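Local coordinates for sulfur oxidation protein soxB (Thermus thermophilus, PDB 2WDD), which hydrolyses a sulfur-sulfur bond in the Sox sulfur-oxidation pathway, acting on cysteine S-thiosulfonate, and carries two manganese ions, at residues 277-282 and 298-303; 357-362 and 416-421; 434-439 and 517-522. All coordinates share one frame; numbering follows the deposited sequence. Where two conformers were deposited one is given.

Contact 1: 277-282 and 298-303; sequences RGIDLI and GKTWIV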
loop_
_atom_site.group_PDB
_atom_site.type_symbol
_atom_site.label_atom_id
_atom_site.label_comp_id
_atom_site.label_asym_id
_atom_site.label_seq_id
_atom_site.Cartn_x
_atom_site.Cartn_y
_atom_site.Cartn_z
ATOM N N ARG A 277 -23.569 -11.204 5.241
ATOM C CA ARG A 277 -23.759 -12.654 5.230
ATOM C C ARG A 277 -23.269 -13.209 3.904
ATOM O O ARG A 277 -23.561 -12.645 2.852
ATOM C CB ARG A 277 -25.257 -13.011 5.279
ATOM C CG ARG A 277 -26.046 -12.561 6.482
ATOM C CD ARG A 277 -27.528 -12.890 6.262
ATOM N NE ARG A 277 -28.168 -11.974 5.317
ATOM C CZ ARG A 277 -28.361 -12.231 4.025
ATOM N NH1 ARG A 277 -28.950 -11.331 3.253
ATOM N NH2 ARG A 277 -27.965 -13.381 3.498
ATOM N N GLY A 278 -22.610 -14.361 3.928
ATOM C CA GLY A 278 -22.259 -15.036 2.695
ATOM C C GLY A 278 -20.921 -14.792 2.031
ATOM O O GLY A 278 -20.693 -15.288 0.925
ATOM N N ILE A 279 -20.038 -14.033 2.675
ATOM C CA ILE A 279 -18.709 -13.836 2.106
ATOM C C ILE A 279 -17.831 -14.916 2.730
ATOM O O ILE A 279 -17.666 -14.950 3.946
ATOM C CB ILE A 279 -18.129 -12.442 2.391
ATOM C CG1 ILE A 279 -19.025 -11.359 1.776
ATOM C CG2 ILE A 279 -16.729 -12.363 1.825
ATOM C CD1 ILE A 279 -18.509 -9.946 1.990
ATOM N N ASP A 280 -17.294 -15.801 1.903
ATOM C CA ASP A 280 -16.489 -16.909 2.400
ATOM C C ASP A 280 -15.017 -16.575 2.563
ATOM O O ASP A 280 -14.352 -17.081 3.463
ATOM C CB ASP A 280 -16.663 -18.130 1.506
ATOM C CG ASP A 280 -18.118 -18.541 1.380
ATOM O OD1 ASP A 280 -18.780 -18.687 2.435
ATOM O OD2 ASP A 280 -18.623 -18.600 0.236
ATOM N N LEU A 281 -14.511 -15.719 1.685
ATOM C CA LEU A 281 -13.113 -15.349 1.718
ATOM C C LEU A 281 -13.005 -13.906 1.259
ATOM O O LEU A 281 -13.719 -13.495 0.344
ATOM C CB LEU A 281 -12.337 -16.226 0.736
ATOM C CG LEU A 281 -10.873 -15.871 0.443
ATOM C CD1 LEU A 281 -10.034 -16.056 1.704
ATOM C CD2 LEU A 281 -10.314 -16.720 -0.712
ATOM N N ILE A 282 -12.109 -13.152 1.888
ATOM C CA ILE A 282 -11.828 -11.770 1.482
ATOM C C ILE A 282 -10.335 -11.711 1.196
ATOM O O ILE A 282 -9.534 -12.136 2.037
ATOM C CB ILE A 282 -12.185 -10.709 2.561
ATOM C CG1 ILE A 282 -13.688 -10.701 2.842
ATOM C CG2 ILE A 282 -11.767 -9.300 2.073
ATOM C CD1 ILE A 282 -14.098 -9.875 4.048
ATOM N N GLY A 298 -15.696 -13.933 11.998
ATOM C CA GLY A 298 -17.058 -14.385 11.768
ATOM C C GLY A 298 -16.980 -15.717 11.041
ATOM O O GLY A 298 -16.264 -16.621 11.466
ATOM N N LYS A 299 -17.669 -15.821 9.909
ATOM C CA LYS A 299 -17.644 -17.031 9.098
ATOM C C LYS A 299 -16.827 -16.789 7.824
ATOM O O LYS A 299 -17.060 -17.416 6.790
ATOM C CB LYS A 299 -19.077 -17.416 8.720
ATOM C CG LYS A 299 -19.951 -17.770 9.916
ATOM C CD LYS A 299 -19.352 -18.924 10.700
ATOM C CE LYS A 299 -20.021 -19.085 12.055
ATOM N NZ LYS A 299 -19.637 -20.369 12.709
ATOM N N THR A 300 -15.857 -15.882 7.910
ATOM C CA THR A 300 -15.052 -15.518 6.748
ATOM C C THR A 300 -13.562 -15.693 7.007
ATOM O O THR A 300 -13.089 -15.403 8.099
ATOM C CB THR A 300 -15.312 -14.031 6.411
ATOM O OG1 THR A 300 -16.712 -13.823 6.198
ATOM C CG2 THR A 300 -14.498 -13.564 5.199
ATOM N N TRP A 301 -12.825 -16.092 5.974
ATOM C CA TRP A 301 -11.362 -16.124 6.036
ATOM C C TRP A 301 -10.875 -14.851 5.339
ATOM O O TRP A 301 -11.418 -14.474 4.302
ATOM C CB TRP A 301 -10.805 -17.314 5.256
ATOM C CG TRP A 301 -11.055 -18.626 5.931
ATOM C CD1 TRP A 301 -11.920 -19.602 5.527
ATOM C CD2 TRP A 301 -10.454 -19.093 7.143
ATOM N NE1 TRP A 301 -11.888 -20.653 6.416
ATOM C CE2 TRP A 301 -10.987 -20.372 7.408
ATOM C CE3 TRP A 301 -9.511 -18.562 8.023
ATOM C CZ2 TRP A 301 -10.626 -21.115 8.534
ATOM C CZ3 TRP A 301 -9.140 -19.311 9.134
ATOM C CH2 TRP A 301 -9.701 -20.569 9.378
ATOM N N ILE A 302 -9.809 -14.246 5.855
ATOM C CA ILE A 302 -9.238 -13.033 5.258
ATOM C C ILE A 302 -7.757 -13.255 4.964
ATOM O O ILE A 302 -7.005 -13.733 5.829
ATOM C CB ILE A 302 -9.429 -11.834 6.197
ATOM C CG1 ILE A 302 -10.926 -11.579 6.423
ATOM C CG2 ILE A 302 -8.766 -10.577 5.614
ATOM C CD1 ILE A 302 -11.219 -10.457 7.409
ATOM N N VAL A 303 -7.347 -12.957 3.731
ATOM C CA VAL A 303 -5.951 -13.079 3.317
ATOM C C VAL A 303 -5.532 -11.734 2.726
ATOM O O VAL A 303 -6.178 -11.234 1.808
ATOM C CB VAL A 303 -5.782 -14.199 2.284
ATOM C CG1 VAL A 303 -4.376 -14.207 1.701
ATOM C CG2 VAL A 303 -6.137 -15.548 2.922
HETATM O O HOH W 1 -15.541 -19.155 4.960
HETATM O O HOH W 2 -19.402 -17.521 5.078
#
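Leu-281 and Ile-282 pair in parallel with Trp-301 and Ile-302, a strand-to-strand contact inside a mixed sheet of the N-terminal part of the chain, and it illustrates how side chains alternating along paired strands give a sheet two faces with different neighbours. The bonds alternate between the strands: Trp-301 N gives to Asp-280 O at 3.1 Å, Ile-282 N to Trp-301 O at 2.8 Å, and Val-303 N to Ile-282 O at 2.9 Å. The first is nearly straight at hydrogen (175°). One step earlier a side chain takes over, as Thr-300 OG1 donates to Ile-279 O at 2.7 Å. The same chi1 of -56° that sets OG1 beside the backbone N leaves CG2 anti to that N, and this methyl rests on Ile-282 CG1 at 3.8 Å.

Strands 257-262 and 281-284 with helix 266-273 between them form a beta-alpha-beta unit, in keeping with the layered metallophosphoesterase fold of the family. Ile-282, Thr-300 and Ile-302 touch that helix. On the other face Leu-281, Trp-301 and Val-303 meet strand 323-333 of a second sheet. There Leu-281 CD1 reaches Trp-301 CB at 3.8 Å, the two side chains crossing at about a right angle, and touches Val-303 CG2 at 4.1 Å. The indole, whose end leads away from 277-282, makes a cation-pi contact with Arg-296.

Where the pairing begins, one water joins Asp-280 O to Lys-299 O, and a second joins Lys-299 O to Asp-280 OD1. The other carboxylate oxygen, OD2, is held by a salt bridge to Arg-251 and by Val-258 N.

Contact 2: 357-362 and 416-421; sequences QDHLFT and ITWDHL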
loop_
_atom_site.group_PDB
_atom_site.type_symbol
_atom_site.label_atom_id
_atom_site.label_comp_id
_atom_site.label_asym_id
_atom_site.label_seq_id
_atom_site.Cartn_x
_atom_site.Cartn_y
_atom_site.Cartn_z
ATOM N N GLN A 357 16.413 5.052 -19.443
ATOM C CA GLN A 357 17.305 4.392 -18.491
ATOM C C GLN A 357 18.319 5.308 -17.817
ATOM O O GLN A 357 18.625 5.137 -16.639
ATOM C CB GLN A 357 17.989 3.173 -19.112
ATOM C CG GLN A 357 18.722 3.449 -20.411
ATOM C CD GLN A 357 19.235 2.177 -21.058
ATOM O OE1 GLN A 357 19.897 1.363 -20.416
ATOM N NE2 GLN A 357 18.907 1.988 -22.330
ATOM N N ASP A 358 18.847 6.277 -18.557
ATOM C CA ASP A 358 19.816 7.220 -18.007
ATOM C C ASP A 358 19.171 8.033 -16.891
ATOM O O ASP A 358 19.742 8.214 -15.813
ATOM C CB ASP A 358 20.296 8.173 -19.104
ATOM C CG ASP A 358 19.180 9.058 -19.636
ATOM O OD1 ASP A 358 18.047 8.555 -19.813
ATOM O OD2 ASP A 358 19.431 10.262 -19.858
ATOM N N HIS A 359 17.973 8.532 -17.177
ATOM C CA HIS A 359 17.227 9.339 -16.225
ATOM C C HIS A 359 16.857 8.513 -15.002
ATOM O O HIS A 359 17.111 8.911 -13.869
ATOM C CB HIS A 359 15.949 9.877 -16.872
ATOM C CG HIS A 359 15.004 10.517 -15.905
ATOM N ND1 HIS A 359 15.295 11.696 -15.252
ATOM C CD2 HIS A 359 13.769 10.149 -15.486
ATOM C CE1 HIS A 359 14.282 12.023 -14.468
ATOM N NE2 HIS A 359 13.344 11.100 -14.591
ATOM N N LEU A 360 16.245 7.363 -15.247
ATOM C CA LEU A 360 15.770 6.506 -14.168
ATOM C C LEU A 360 16.807 5.885 -13.243
ATOM O O LEU A 360 16.552 5.750 -12.046
ATOM C CB LEU A 360 14.883 5.394 -14.730
ATOM C CG LEU A 360 13.505 5.788 -15.263
ATOM C CD1 LEU A 360 12.813 4.586 -15.874
ATOM C CD2 LEU A 360 12.644 6.397 -14.161
ATOM N N PHE A 361 17.937 5.444 -13.795
ATOM C CA PHE A 361 18.909 4.682 -13.017
ATOM C C PHE A 361 20.280 5.241 -12.652
ATOM O O PHE A 361 21.021 4.606 -11.898
ATOM C CB PHE A 361 19.021 3.261 -13.569
ATOM C CG PHE A 361 17.686 2.633 -13.862
ATOM C CD1 PHE A 361 16.852 2.234 -12.827
ATOM C CD2 PHE A 361 17.231 2.520 -15.166
ATOM C CE1 PHE A 361 15.607 1.687 -13.091
ATOM C CE2 PHE A 361 15.985 1.978 -15.434
ATOM C CZ PHE A 361 15.173 1.564 -14.396
ATOM N N THR A 362 20.621 6.426 -13.137
ATOM C CA THR A 362 21.901 7.010 -12.757
ATOM C C THR A 362 21.824 7.399 -11.283
ATOM O O THR A 362 20.806 7.915 -10.821
ATOM C CB THR A 362 22.275 8.210 -13.641
ATOM O OG1 THR A 362 22.241 7.814 -15.017
ATOM C CG2 THR A 362 23.679 8.707 -13.295
ATOM N N ILE A 416 20.625 6.176 -4.536
ATOM C CA ILE A 416 19.246 6.623 -4.730
ATOM C C ILE A 416 19.140 7.086 -6.181
ATOM O O ILE A 416 19.960 7.886 -6.642
ATOM C CB ILE A 416 18.881 7.784 -3.791
ATOM C CG1 ILE A 416 19.105 7.403 -2.329
ATOM C CG2 ILE A 416 17.436 8.242 -4.035
ATOM C CD1 ILE A 416 19.092 8.588 -1.377
ATOM N N THR A 417 18.119 6.607 -6.880
ATOM C CA THR A 417 17.919 6.942 -8.288
ATOM C C THR A 417 16.585 7.634 -8.499
ATOM O O THR A 417 15.750 7.700 -7.589
ATOM C CB THR A 417 17.957 5.672 -9.148
ATOM O OG1 THR A 417 16.786 4.890 -8.866
ATOM C CG2 THR A 417 19.206 4.847 -8.845
ATOM N N TRP A 418 16.379 8.150 -9.706
ATOM C CA TRP A 418 15.108 8.781 -10.024
ATOM C C TRP A 418 13.987 7.755 -9.871
ATOM O O TRP A 418 12.894 8.088 -9.415
ATOM C CB TRP A 418 15.115 9.344 -11.444
ATOM C CG TRP A 418 15.440 10.797 -11.491
ATOM C CD1 TRP A 418 16.621 11.366 -11.879
ATOM C CD2 TRP A 418 14.565 11.871 -11.150
ATOM N NE1 TRP A 418 16.535 12.733 -11.786
ATOM C CE2 TRP A 418 15.279 13.073 -11.351
ATOM C CE3 TRP A 418 13.249 11.937 -10.684
ATOM C CZ2 TRP A 418 14.714 14.324 -11.110
ATOM C CZ3 TRP A 418 12.683 13.174 -10.464
ATOM C CH2 TRP A 418 13.416 14.356 -10.676
ATOM N N ASP A 419 14.254 6.512 -10.249
ATOM C CA ASP A 419 13.227 5.473 -10.123
ATOM C C ASP A 419 12.783 5.351 -8.666
ATOM O O ASP A 419 11.594 5.202 -8.394
ATOM C CB ASP A 419 13.680 4.133 -10.705
ATOM C CG ASP A 419 12.500 3.244 -11.111
ATOM O OD1 ASP A 419 11.573 3.749 -11.776
ATOM O OD2 ASP A 419 12.458 2.067 -10.690
ATOM N N HIS A 420 13.723 5.486 -7.731
ATOM C CA HIS A 420 13.370 5.461 -6.312
ATOM C C HIS A 420 12.548 6.697 -5.956
ATOM O O HIS A 420 11.578 6.614 -5.207
ATOM C CB HIS A 420 14.612 5.433 -5.416
ATOM C CG HIS A 420 15.441 4.192 -5.549
ATOM N ND1 HIS A 420 16.808 4.242 -5.715
ATOM C CD2 HIS A 420 15.119 2.878 -5.461
ATOM C CE1 HIS A 420 17.293 3.014 -5.744
ATOM N NE2 HIS A 420 16.288 2.166 -5.605
ATOM N N LEU A 421 12.963 7.865 -6.446
ATOM C CA LEU A 421 12.218 9.077 -6.122
ATOM C C LEU A 421 10.762 8.922 -6.567
ATOM O O LEU A 421 9.848 9.345 -5.861
ATOM C CB LEU A 421 12.838 10.310 -6.782
ATOM C CG LEU A 421 14.244 10.711 -6.334
ATOM C CD1 LEU A 421 14.597 12.088 -6.927
ATOM C CD2 LEU A 421 14.345 10.712 -4.820
HETATM O O HOH W 3 18.465 8.588 -11.512
#
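His-359 and Trp-418 make the tight half of this contact, at the junction of two short helices. The imidazole lies obliquely over the indole, planes 31° apart, with CE1 3.2 Å above the indole plane and displaced toward its rim. In return Trp-418 CB sits over one imidazole face, a CH-pi contact. With CG opposite the backbone N (chi1 170°), the imidazole reaches across to the indole, and a hydrogen bond between NE2 and the hydroxyl of Tyr-422 fixes its outer end. Leu-421 CD1 meets the opposite indole face, while helix 526-537 adds Ala-531 and Arg-535.

The C-terminal end of helix 357-361 here faces the N terminus of helix 418-425, part of the 5'-nucleotidase C-terminal domain. Asp-419 N bonds to Leu-360 O at 3.0 Å, in the carbonyl plane and on a lone pair. Thr-417 is the N-cap of a capping box with His-420: His-420 N gives weakly to OG1, and Thr-417 N gives to His-420 ND1 at 2.9 Å. An alanine in place of Trp-418 is likely to open a gap between His-359 and Leu-421 and let the imidazole turn more freely.

The looser side is different in kind. Phe-361 CE1 merely grazes Asp-419 CB at 3.9 Å, the phenyl ring meeting Phe-42 edge-to-face. Toward the exposed Thr-362 a water mediates, accepting from Trp-418 N and donating to His-359 O and Thr-362 O.

Contact 3: 434-439 and 517-522; sequences LFYLRG and AKPGYE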
loop_
_atom_site.group_PDB
_atom_site.type_symbol
_atom_site.label_atom_id
_atom_site.label_comp_id
_atom_site.label_asym_id
_atom_site.label_seq_id
_atom_site.Cartn_x
_atom_site.Cartn_y
_atom_site.Cartn_z
ATOM N N LEU A 434 4.178 25.624 0.031
ATOM C CA LEU A 434 4.732 26.351 1.181
ATOM C C LEU A 434 3.642 27.318 1.643
ATOM O O LEU A 434 3.089 28.069 0.838
ATOM C CB LEU A 434 5.997 27.137 0.782
ATOM C CG LEU A 434 7.344 26.454 1.054
ATOM C CD1 LEU A 434 7.402 25.046 0.503
ATOM C CD2 LEU A 434 8.527 27.274 0.536
ATOM N N PHE A 435 3.303 27.266 2.923
ATOM C CA PHE A 435 2.206 28.079 3.428
ATOM C C PHE A 435 2.306 28.222 4.934
ATOM O O PHE A 435 2.871 27.361 5.611
ATOM C CB PHE A 435 0.870 27.417 3.060
ATOM C CG PHE A 435 0.791 25.968 3.464
ATOM C CD1 PHE A 435 0.309 25.600 4.712
ATOM C CD2 PHE A 435 1.313 24.987 2.638
ATOM C CE1 PHE A 435 0.298 24.254 5.105
ATOM C CE2 PHE A 435 1.316 23.652 3.021
ATOM C CZ PHE A 435 0.807 23.286 4.253
ATOM N N TYR A 436 1.710 29.286 5.465
ATOM C CA TYR A 436 1.725 29.508 6.901
ATOM C C TYR A 436 0.564 28.816 7.590
ATOM O O TYR A 436 -0.567 28.809 7.088
ATOM C CB TYR A 436 1.701 31.008 7.250
ATOM C CG TYR A 436 2.934 31.745 6.791
ATOM C CD1 TYR A 436 4.095 31.725 7.552
ATOM C CD2 TYR A 436 2.972 32.349 5.541
ATOM C CE1 TYR A 436 5.247 32.366 7.117
ATOM C CE2 TYR A 436 4.119 33.002 5.097
ATOM C CZ TYR A 436 5.251 32.992 5.885
ATOM O OH TYR A 436 6.392 33.624 5.441
ATOM N N LEU A 437 0.847 28.284 8.768
ATOM C CA LEU A 437 -0.168 27.682 9.619
ATOM C C LEU A 437 0.003 28.296 10.996
ATOM O O LEU A 437 1.124 28.473 11.454
ATOM C CB LEU A 437 0.074 26.175 9.771
ATOM C CG LEU A 437 -0.284 25.256 8.609
ATOM C CD1 LEU A 437 0.052 23.806 8.974
ATOM C CD2 LEU A 437 -1.753 25.377 8.209
ATOM N N ARG A 438 -1.099 28.571 11.682
ATOM C CA ARG A 438 -0.995 29.030 13.054
ATOM C C ARG A 438 -0.647 27.802 13.890
ATOM O O ARG A 438 -0.998 26.672 13.514
ATOM C CB ARG A 438 -2.334 29.604 13.521
ATOM C CG ARG A 438 -2.704 30.885 12.792
ATOM C CD ARG A 438 -4.127 31.301 13.112
ATOM N NE ARG A 438 -5.103 30.539 12.345
ATOM C CZ ARG A 438 -5.859 29.569 12.848
ATOM N NH1 ARG A 438 -5.746 29.232 14.125
ATOM N NH2 ARG A 438 -6.717 28.932 12.067
ATOM N N GLY A 439 0.031 28.008 15.017
ATOM C CA GLY A 439 0.395 26.911 15.896
ATOM C C GLY A 439 -0.795 26.023 16.214
ATOM O O GLY A 439 -0.696 24.789 16.217
ATOM N N ALA A 517 -0.823 30.751 1.629
ATOM C CA ALA A 517 0.290 30.535 0.712
ATOM C C ALA A 517 1.427 31.541 0.860
ATOM O O ALA A 517 1.198 32.745 0.989
ATOM C CB ALA A 517 -0.200 30.468 -0.723
ATOM N N LYS A 518 2.655 31.035 0.867
ATOM C CA LYS A 518 3.830 31.889 0.974
ATOM C C LYS A 518 3.920 32.747 -0.273
ATOM O O LYS A 518 3.850 32.247 -1.400
ATOM C CB LYS A 518 5.099 31.052 1.114
ATOM C CG LYS A 518 6.361 31.867 1.382
ATOM C CD LYS A 518 7.604 30.992 1.292
ATOM C CE LYS A 518 8.826 31.682 1.882
ATOM N NZ LYS A 518 9.045 33.036 1.291
ATOM N N PRO A 519 4.075 34.062 -0.080
ATOM C CA PRO A 519 4.188 34.974 -1.215
ATOM C C PRO A 519 5.412 34.637 -2.057
ATOM O O PRO A 519 6.481 34.315 -1.527
ATOM C CB PRO A 519 4.380 36.336 -0.538
ATOM C CG PRO A 519 3.674 36.213 0.750
ATOM C CD PRO A 519 3.875 34.778 1.192
ATOM N N GLY A 520 5.256 34.727 -3.369
ATOM C CA GLY A 520 6.345 34.506 -4.298
ATOM C C GLY A 520 6.730 33.071 -4.584
ATOM O O GLY A 520 7.525 32.809 -5.480
ATOM N N TYR A 521 6.187 32.130 -3.819
ATOM C CA TYR A 521 6.531 30.727 -4.039
ATOM C C TYR A 521 5.637 30.062 -5.085
ATOM O O TYR A 521 4.412 30.175 -5.036
ATOM C CB TYR A 521 6.468 29.934 -2.730
ATOM C CG TYR A 521 6.650 28.449 -2.941
ATOM C CD1 TYR A 521 7.903 27.918 -3.234
ATOM C CD2 TYR A 521 5.559 27.585 -2.917
ATOM C CE1 TYR A 521 8.068 26.563 -3.480
ATOM C CE2 TYR A 521 5.713 26.236 -3.175
ATOM C CZ TYR A 521 6.966 25.727 -3.441
ATOM O OH TYR A 521 7.121 24.384 -3.693
ATOM N N GLU A 522 6.260 29.360 -6.023
ATOM C CA GLU A 522 5.531 28.657 -7.063
ATOM C C GLU A 522 5.633 27.154 -6.811
ATOM O O GLU A 522 6.717 26.578 -6.875
ATOM C CB GLU A 522 6.081 29.032 -8.441
ATOM C CG GLU A 522 6.004 30.536 -8.713
ATOM C CD GLU A 522 6.791 30.972 -9.936
ATOM O OE1 GLU A 522 6.862 30.197 -10.911
ATOM O OE2 GLU A 522 7.304 32.114 -9.937
#
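Leu-434 lies over the face of Tyr-521, where strand 431-438 of a mixed sheet in the C-terminal part of the chain meets a type II beta turn spanning Lys-518 to Tyr-521. The two side chains cross at about a right angle. Leu-434 CB stands 3.7 Å above the ring plane, offset toward the rim, as a CH-pi contact. From there the branches spread across the phenol: Leu-434 CD2 reaches Tyr-521 CD1 at 3.9 Å, and Leu-434 CD1 reaches Tyr-521 CZ at 4.0 Å. Tyr-521 has its CG opposite the backbone N (chi1 173°), which carries the ring across Leu-434, and its hydroxyl hydrogen-bonds Leu-432 O.

Lys-518 takes a different attitude, side by side with Leu-434 and pointing the same way, its CD 3.9 Å from Leu-434 CD2. Tyr-436 is turned otherwise again: Pro-519 CD comes to its ring edge, near the plane, at 4.3 Å, while Arg-501 makes a cation-pi contact with the ring.

Phe-435 and Ala-517 form an antiparallel non-hydrogen-bonded pair, with their side chains on the same face of the sheet, and the phenylalanine side chain leads away to touch Leu-511 and Gln-512. Pro-519 and Gly-520 occupy the middle of the turn, the glycine with a positive phi of 78°; the closing bond, Tyr-521 N to Lys-518 O, is weak. A nearly straight bond ties turn to strand: Lys-518 N donates to Leu-434 O at 3.0 Å, 174° at the hydrogen.

In the fold
Followed from the N terminus, the three contacts come in series: each closes before the next opens, and none nests or crosses. Contact 1 closes a short excursion of 15 residues and joins neighbouring strands of a sheet in the N-terminal, manganese-binding part. Contact 2 closes a loop of 53 residues, bringing helix 357-361 to helix 418-425. Strand 431-438 follows that helix directly and opens contact 3, whose 77-residue loop returns to the strand's edge at 517-522. Contact 1 lies across the chain's centre from both others, its centre about 42 Å from that of contact 2, whereas contacts 2 and 3 are about 14 Å apart at their nearest atoms.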